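Local coordinates for protein aldehyde dehydrogenase (Burkholderia vietnamiensis, PDB 5KF0) that probably oxidises aldehydes to carboxylic acids with a nicotinamide cofactor, and binds NADPH, the reduced form, at residues R280-F283 / G284-Q288; F271-L274 / D275-D279; K312-A315 / K316-L320. All coordinates share one frame; numbering follows the deposited sequence.

In the fold
Interactions 2 and 1 follow one another along helix 274-286, their centres about 14 Å apart, with interaction 2 at its N-terminal end and interaction 1 at its C-terminal end. Interaction 3 lies on helix 306-319, packed alongside, with its centre about 13 Å from that of interaction 2 and about 11 Å from that of interaction 1. Charge joins the helices near their solvent side: Asp275 OD1 meets Lys312 NZ at 2.8 Å, and Asp279 forms a longer, weak ion pair with Lys316. Deeper in, Tyr286 CD2 touches Leu320 CD1 at 3.4 Å. The side chain of Tyr287, in interaction 1, lies about 9 Å from the bound NADPH, without touching it.

Interaction 1 of 3, residues R280-F283 / G284-Q288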
loop_
_atom_site.group_PDB
_atom_site.type_symbol
_atom_site.label_atom_id
_atom_site.label_comp_id
_atom_site.label_asym_id
_atom_site.label_seq_id
_atom_site.Cartn_x
_atom_site.Cartn_y
_atom_site.Cartn_z
ATOM N N ARG A 280 -6.892 -25.504 -24.414
ATOM C CA ARG A 280 -7.212 -24.154 -23.954
ATOM C C ARG A 280 -7.604 -23.243 -25.114
ATOM O O ARG A 280 -8.466 -22.369 -24.956
ATOM C CB ARG A 280 -6.028 -23.572 -23.177
ATOM C CG ARG A 280 -5.695 -24.363 -21.898
ATOM C CD ARG A 280 -6.932 -24.467 -21.028
ATOM N NE ARG A 280 -7.244 -23.186 -20.401
ATOM C CZ ARG A 280 -8.397 -22.893 -19.810
ATOM N NH1 ARG A 280 -9.385 -23.787 -19.784
ATOM N NH2 ARG A 280 -8.563 -21.697 -19.250
ATOM N N LEU A 281 -6.987 -23.429 -26.289
ATOM C CA LEU A 281 -7.406 -22.665 -27.466
ATOM C C LEU A 281 -8.856 -22.969 -27.828
ATOM O O LEU A 281 -9.641 -22.056 -28.112
ATOM C CB LEU A 281 -6.490 -22.974 -28.654
ATOM C CG LEU A 281 -5.042 -22.483 -28.562
ATOM C CD1 LEU A 281 -4.198 -23.105 -29.672
ATOM C CD2 LEU A 281 -5.009 -20.949 -28.653
ATOM N N ALA A 282 -9.231 -24.248 -27.816
ATOM C CA ALA A 282 -10.606 -24.620 -28.126
ATOM C C ALA A 282 -11.570 -24.070 -27.083
ATOM O O ALA A 282 -12.644 -23.561 -27.427
ATOM C CB ALA A 282 -10.719 -26.144 -28.232
ATOM N N PHE A 283 -11.196 -24.142 -25.804
ATOM C CA PHE A 283 -12.012 -23.527 -24.768
ATOM C C PHE A 283 -12.187 -22.035 -25.028
ATOM O O PHE A 283 -13.309 -21.521 -25.039
ATOM C CB PHE A 283 -11.381 -23.743 -23.391
ATOM C CG PHE A 283 -12.047 -22.955 -22.309
ATOM C CD1 PHE A 283 -11.479 -21.785 -21.829
ATOM C CD2 PHE A 283 -13.260 -23.371 -21.790
ATOM C CE1 PHE A 283 -12.109 -21.049 -20.846
ATOM C CE2 PHE A 283 -13.887 -22.641 -20.801
ATOM C CZ PHE A 283 -13.310 -21.477 -20.336
ATOM N N GLY A 284 -11.081 -21.326 -25.266
ATOM C CA GLY A 284 -11.163 -19.881 -25.403
ATOM C C GLY A 284 -11.920 -19.446 -26.643
ATOM O O GLY A 284 -12.655 -18.453 -26.617
ATOM N N ALA A 285 -11.759 -20.182 -27.745
ATOM C CA ALA A 285 -12.420 -19.810 -28.988
ATOM C C ALA A 285 -13.906 -20.137 -28.976
ATOM O O ALA A 285 -14.708 -19.398 -29.564
ATOM C CB ALA A 285 -11.752 -20.526 -30.163
ATOM N N TYR A 286 -14.301 -21.223 -28.319
ATOM C CA TYR A 286 -15.639 -21.751 -28.518
ATOM C C TYR A 286 -16.486 -21.816 -27.257
ATOM O O TYR A 286 -17.682 -22.115 -27.369
ATOM C CB TYR A 286 -15.559 -23.140 -29.182
ATOM C CG TYR A 286 -14.729 -23.087 -30.453
ATOM C CD1 TYR A 286 -15.076 -22.221 -31.497
ATOM C CD2 TYR A 286 -13.572 -23.850 -30.587
ATOM C CE1 TYR A 286 -14.295 -22.136 -32.658
ATOM C CE2 TYR A 286 -12.798 -23.780 -31.749
ATOM C CZ TYR A 286 -13.165 -22.924 -32.774
ATOM O OH TYR A 286 -12.382 -22.858 -33.908
ATOM N N TYR A 287 -15.929 -21.501 -26.074
ATOM C CA TYR A 287 -16.740 -21.391 -24.863
ATOM C C TYR A 287 -17.883 -20.419 -25.099
ATOM O O TYR A 287 -17.680 -19.321 -25.625
ATOM C CB TYR A 287 -15.883 -20.917 -23.677
ATOM C CG TYR A 287 -16.662 -20.408 -22.469
ATOM C CD1 TYR A 287 -17.005 -19.063 -22.349
ATOM C CD2 TYR A 287 -17.037 -21.266 -21.450
ATOM C CE1 TYR A 287 -17.717 -18.598 -21.254
ATOM C CE2 TYR A 287 -17.747 -20.805 -20.342
ATOM C CZ TYR A 287 -18.085 -19.475 -20.251
ATOM O OH TYR A 287 -18.792 -19.014 -19.147
ATOM N N GLN A 288 -19.088 -20.833 -24.703
ATOM C CA GLN A 288 -20.311 -20.061 -24.942
ATOM C C GLN A 288 -20.408 -19.620 -26.402
ATOM O O GLN A 288 -20.857 -18.513 -26.719
ATOM C CB GLN A 288 -20.415 -18.865 -23.993
ATOM C CG GLN A 288 -21.842 -18.340 -23.913
ATOM C CD GLN A 288 -22.040 -17.304 -22.833
ATOM O OE1 GLN A 288 -21.230 -17.196 -21.903
ATOM N NE2 GLN A 288 -23.122 -16.528 -22.947
#
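Gly284, Ala285, Tyr286 and Tyr287 each give their backbone N-H to the carbonyl four residues back, on Arg280 to Phe283, and Tyr287 is the first residue to leave helical geometry. The last of these bonds, Tyr287 N to Phe283 O, is 2.8 Å long, and the same oxygen takes a weak second bond from Tyr286 N as the helix ends. One turn apart, the rings of Phe283 and Tyr287 lie side by side and point the same way. Their planes stand at 49°, an oblique pairing in which Phe283 CE2 comes within 3.5 Å of Tyr287 CD2. Both CG atoms are anti to the backbone N (171° in Phe283), and Tyr287 CB settles over one face of the Phe283 ring in a CH-pi contact, 4.2 Å from its centroid.

This is the end of the helix in a beta-alpha-beta unit, between parallel strands 263-266 and 298-302. Small residues suit its buried side: Gly284, without a side chain, probably lets Val296 come close enough for backbone hydrogen bonding, while Ala285, whose CB lies 3.6 Å above the centre of the Tyr286 ring, also fits against Ala393 of strand 392-398. Tyr286 CD2 approaches Ala282 O at 3.3 Å, and the hydroxyl at the far end of this buried ring is satisfied by Thr372 O. The Tyr287 hydroxyl is hydrogen-bonded to Lys101 NZ, which also bonds Gln288 OE1.

Interaction 2 of 3, residues F271-L274 / D275-D279; sequences FEQL and DYVVD
Gln273, at the N-cap position, and Leu274 open the helix by offering their carbonyls to Val277 and Val278. Both bonds are nearly straight: Val277 N reaches Gln273 O at 3.0 Å with an angle of 167° at the hydrogen, and Val278 N reaches Leu274 O at 2.8 Å.

The tight part of this first turn lies around those two oxygens. Val277 CG2 sits 3.3 Å from Gln273 O, and Val278 CG2 comes equally near Leu274 O. Branching at CB places a methyl against each carbonyl, while Leu274, buried, turns to Thr308 and Leu309 of the neighbouring helix. Gln273 has CG between its backbone N and carbonyl carbon (chi1 61°), and the extended chain beyond runs beside Tyr276. Its amide is inclined 44° to the ring, with OE1 3.8 Å from Tyr276 CD1. Gln270 and Asn442 hold the amide nitrogen, and Asn442 O receives the Tyr276 hydroxyl, which also meets Arg483 of the second subunit. Arg485 of that subunit makes a cation-pi contact with the Tyr276 ring.

The other side is looser and wet. Asp275 is exposed, and a water accepts its backbone N-H at 3.1 Å while donating only weakly to Glu272 O.

Asp275 OD1 forms a salt bridge with Lys312 NZ of the neighbouring helix. The carboxylate thus sits in the first turn, near the positive end of the helix dipole, a setting that, with the ammonium group, would probably favour its ionised form.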
loop_
_atom_site.group_PDB
_atom_site.type_symbol
_atom_site.label_atom_id
_atom_site.label_comp_id
_atom_site.label_asym_id
_atom_site.label_seq_id
_atom_site.Cartn_x
_atom_site.Cartn_y
_atom_site.Cartn_z
ATOM N N PHE A 271 6.091 -27.571 -27.926
ATOM C CA PHE A 271 5.772 -28.871 -28.528
ATOM C C PHE A 271 5.307 -29.890 -27.488
ATOM O O PHE A 271 4.329 -30.618 -27.712
ATOM C CB PHE A 271 6.966 -29.436 -29.296
ATOM C CG PHE A 271 6.666 -30.757 -29.959
ATOM C CD1 PHE A 271 6.017 -30.798 -31.183
ATOM C CD2 PHE A 271 6.999 -31.954 -29.341
ATOM C CE1 PHE A 271 5.718 -32.008 -31.792
ATOM C CE2 PHE A 271 6.703 -33.167 -29.942
ATOM C CZ PHE A 271 6.062 -33.191 -31.171
ATOM N N GLU A 272 5.981 -29.948 -26.339
ATOM C CA GLU A 272 5.667 -30.972 -25.350
ATOM C C GLU A 272 4.323 -30.766 -24.657
ATOM O O GLU A 272 3.842 -31.690 -23.996
ATOM C CB GLU A 272 6.778 -31.050 -24.300
ATOM C CG GLU A 272 8.107 -31.527 -24.863
ATOM C CD GLU A 272 8.035 -32.947 -25.385
ATOM O OE1 GLU A 272 7.435 -33.804 -24.699
ATOM O OE2 GLU A 272 8.565 -33.205 -26.487
ATOM N N GLN A 273 3.703 -29.593 -24.750
ATOM C CA GLN A 273 2.384 -29.446 -24.142
ATOM C C GLN A 273 1.344 -28.991 -25.157
ATOM O O GLN A 273 0.399 -28.273 -24.830
ATOM C CB GLN A 273 2.421 -28.521 -22.924
ATOM C CG GLN A 273 2.864 -27.089 -23.144
ATOM C CD GLN A 273 2.544 -26.218 -21.920
ATOM O OE1 GLN A 273 2.361 -26.741 -20.815
ATOM N NE2 GLN A 273 2.452 -24.892 -22.115
ATOM N N LEU A 274 1.476 -29.463 -26.403
ATOM C CA LEU A 274 0.530 -29.056 -27.440
ATOM C C LEU A 274 -0.897 -29.486 -27.119
ATOM O O LEU A 274 -1.845 -28.766 -27.441
ATOM C CB LEU A 274 0.959 -29.609 -28.802
ATOM C CG LEU A 274 1.961 -28.733 -29.556
ATOM C CD1 LEU A 274 2.238 -29.318 -30.943
ATOM C CD2 LEU A 274 1.483 -27.283 -29.654
ATOM N N ASP A 275 -1.088 -30.658 -26.504
ATOM C CA ASP A 275 -2.454 -31.073 -26.185
ATOM C C ASP A 275 -3.094 -30.119 -25.182
ATOM O O ASP A 275 -4.279 -29.788 -25.300
ATOM C CB ASP A 275 -2.483 -32.506 -25.653
ATOM C CG ASP A 275 -2.245 -33.542 -26.744
ATOM O OD1 ASP A 275 -2.458 -33.231 -27.934
ATOM O OD2 ASP A 275 -1.848 -34.674 -26.407
ATOM N N TYR A 276 -2.320 -29.661 -24.192
ATOM C CA TYR A 276 -2.829 -28.664 -23.256
ATOM C C TYR A 276 -3.163 -27.368 -23.980
ATOM O O TYR A 276 -4.234 -26.783 -23.777
ATOM C CB TYR A 276 -1.800 -28.392 -22.149
ATOM C CG TYR A 276 -2.058 -27.089 -21.414
ATOM C CD1 TYR A 276 -1.267 -25.964 -21.642
ATOM C CD2 TYR A 276 -3.108 -26.980 -20.505
ATOM C CE1 TYR A 276 -1.527 -24.760 -20.980
ATOM C CE2 TYR A 276 -3.367 -25.796 -19.834
ATOM C CZ TYR A 276 -2.570 -24.688 -20.079
ATOM O OH TYR A 276 -2.846 -23.512 -19.424
ATOM N N VAL A 277 -2.245 -26.907 -24.830
ATOM C CA VAL A 277 -2.451 -25.661 -25.569
ATOM C C VAL A 277 -3.713 -25.750 -26.417
ATOM O O VAL A 277 -4.574 -24.863 -26.385
ATOM C CB VAL A 277 -1.212 -25.351 -26.430
ATOM C CG1 VAL A 277 -1.474 -24.150 -27.349
ATOM C CG2 VAL A 277 0.012 -25.095 -25.507
ATOM N N VAL A 278 -3.837 -26.834 -27.184
ATOM C CA VAL A 278 -4.994 -27.026 -28.053
ATOM C C VAL A 278 -6.284 -27.053 -27.244
ATOM O O VAL A 278 -7.295 -26.471 -27.654
ATOM C CB VAL A 278 -4.804 -28.303 -28.892
ATOM C CG1 VAL A 278 -6.130 -28.774 -29.493
ATOM C CG2 VAL A 278 -3.767 -28.048 -29.978
ATOM N N ASP A 279 -6.270 -27.702 -26.074
ATOM C CA ASP A 279 -7.472 -27.735 -25.244
ATOM C C ASP A 279 -7.872 -26.333 -24.798
ATOM O O ASP A 279 -9.056 -25.976 -24.836
ATOM C CB ASP A 279 -7.258 -28.651 -24.040
ATOM C CG ASP A 279 -8.518 -28.816 -23.208
ATOM O OD1 ASP A 279 -9.484 -29.432 -23.704
ATOM O OD2 ASP A 279 -8.539 -28.327 -22.062
HETATM O O HOH W 1 1.098 -32.669 -25.772
#

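Interaction 3 of 3, residues K312-A315 / K316-L320; sequences KLVA and KTRSL
Val314 and Arg318, one turn apart on helix 306-319, pack side by side and point the same way. This helix lies in the catalytic domain of the aldehyde dehydrogenase fold, with helix 274-286 on one flank and strands 357-360 and 368-375 packed against it. Val314 rests on Ile359 and Leu373 of those strands, while Arg318 is exposed.

The arginine can be followed outward. Its CB is 3.5 Å from Val314 O, the carbonyl that already accepts the Arg318 backbone N-H, and CG comes closer to the same oxygen, at 3.3 Å. With CG anti to its own carbonyl carbon (chi1 -72°) and the chain extended as far as NE, the side chain runs along the valine. CD is 4.0 Å from Val314 CG1, NE passes the same methyl at 3.8 Å, and CZ lies 3.7 Å from it. At the tip, CG1 lies over one face of the guanidinium, off-centre, with NH1 3.6 Å away. A long, flat-ended residue suits this place because its aliphatic part and one face can cover an apolar methyl while the charge stays at the surface.

On the buried side, Thr317 resolves the problem of a hydroxyl among apolar neighbours. OG1, beside the backbone N, donates to Leu313 O at 2.8 Å. That oxygen also takes the Thr317 backbone N-H, the two donors arriving from opposite faces of the carbonyl plane, so a single acceptor fixes the rotation of the threonine.

At the last turn, Ser319 has its hydroxyl in the crowded position between backbone N and carbonyl carbon (chi1 75°), from which OG folds back and donates to Lys316 O at 2.6 Å.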
loop_
_atom_site.group_PDB
_atom_site.type_symbol
_atom_site.label_atom_id
_atom_site.label_comp_id
_atom_site.label_asym_id
_atom_site.label_seq_id
_atom_site.Cartn_x
_atom_site.Cartn_y
_atom_site.Cartn_z
ATOM N N LYS A 312 -4.064 -31.076 -34.583
ATOM C CA LYS A 312 -4.690 -31.298 -33.284
ATOM C C LYS A 312 -5.880 -30.372 -33.068
ATOM O O LYS A 312 -6.916 -30.796 -32.539
ATOM C CB LYS A 312 -3.660 -31.107 -32.170
ATOM C CG LYS A 312 -2.596 -32.213 -32.122
ATOM C CD LYS A 312 -1.520 -31.897 -31.081
ATOM C CE LYS A 312 -0.503 -33.023 -30.941
ATOM N NZ LYS A 312 -1.073 -34.197 -30.221
ATOM N N LEU A 313 -5.745 -29.099 -33.447
ATOM C CA LEU A 313 -6.830 -28.154 -33.211
ATOM C C LEU A 313 -8.020 -28.431 -34.129
ATOM O O LEU A 313 -9.174 -28.268 -33.720
ATOM C CB LEU A 313 -6.321 -26.724 -33.382
ATOM C CG LEU A 313 -7.340 -25.628 -33.092
ATOM C CD1 LEU A 313 -7.875 -25.755 -31.675
ATOM C CD2 LEU A 313 -6.705 -24.264 -33.296
ATOM N N VAL A 314 -7.759 -28.858 -35.366
ATOM C CA VAL A 314 -8.850 -29.262 -36.251
ATOM C C VAL A 314 -9.612 -30.433 -35.639
ATOM O O VAL A 314 -10.850 -30.435 -35.581
ATOM C CB VAL A 314 -8.308 -29.597 -37.654
ATOM C CG1 VAL A 314 -9.325 -30.394 -38.470
ATOM C CG2 VAL A 314 -7.920 -28.315 -38.382
ATOM N N ALA A 315 -8.883 -31.428 -35.126
ATOM C CA ALA A 315 -9.547 -32.583 -34.526
ATOM C C ALA A 315 -10.322 -32.183 -33.277
ATOM O O ALA A 315 -11.459 -32.630 -33.069
ATOM C CB ALA A 315 -8.521 -33.662 -34.190
ATOM N N LYS A 316 -9.721 -31.344 -32.429
ATOM C CA LYS A 316 -10.407 -30.903 -31.220
ATOM C C LYS A 316 -11.657 -30.104 -31.567
ATOM O O LYS A 316 -12.729 -30.336 -30.992
ATOM C CB LYS A 316 -9.449 -30.081 -30.351
ATOM C CG LYS A 316 -10.052 -29.587 -29.039
ATOM C CD LYS A 316 -10.236 -30.738 -28.067
ATOM C CE LYS A 316 -10.858 -30.282 -26.761
ATOM N NZ LYS A 316 -10.965 -31.427 -25.814
ATOM N N THR A 317 -11.546 -29.189 -32.537
ATOM C CA THR A 317 -12.685 -28.354 -32.920
ATOM C C THR A 317 -13.829 -29.202 -33.460
ATOM O O THR A 317 -14.999 -28.969 -33.134
ATOM C CB THR A 317 -12.245 -27.317 -33.958
ATOM O OG1 THR A 317 -11.246 -26.466 -33.386
ATOM C CG2 THR A 317 -13.426 -26.456 -34.427
ATOM N N ARG A 318 -13.508 -30.196 -34.283
ATOM C CA ARG A 318 -14.539 -31.080 -34.815
ATOM C C ARG A 318 -15.211 -31.893 -33.716
ATOM O O ARG A 318 -16.363 -32.320 -33.875
ATOM C CB ARG A 318 -13.934 -32.003 -35.873
ATOM C CG ARG A 318 -13.603 -31.286 -37.161
ATOM C CD ARG A 318 -12.899 -32.196 -38.151
ATOM N NE ARG A 318 -12.844 -31.573 -39.469
ATOM C CZ ARG A 318 -11.998 -31.928 -40.429
ATOM N NH1 ARG A 318 -11.118 -32.907 -40.223
ATOM N NH2 ARG A 318 -12.027 -31.296 -41.595
ATOM N N SER A 319 -14.518 -32.119 -32.598
ATOM C CA SER A 319 -15.066 -32.957 -31.539
ATOM C C SER A 319 -16.084 -32.238 -30.664
ATOM O O SER A 319 -16.785 -32.902 -29.887
ATOM C CB SER A 319 -13.944 -33.504 -30.655
ATOM O OG SER A 319 -13.432 -32.499 -29.793
ATOM N N LEU A 320 -16.197 -30.916 -30.768
ATOM C CA LEU A 320 -17.031 -30.162 -29.837
ATOM C C LEU A 320 -18.509 -30.330 -30.171
ATOM O O LEU A 320 -18.941 -30.068 -31.299
ATOM C CB LEU A 320 -16.658 -28.682 -29.851
ATOM C CG LEU A 320 -15.189 -28.384 -29.548
ATOM C CD1 LEU A 320 -14.933 -26.889 -29.683
ATOM C CD2 LEU A 320 -14.816 -28.876 -28.150
#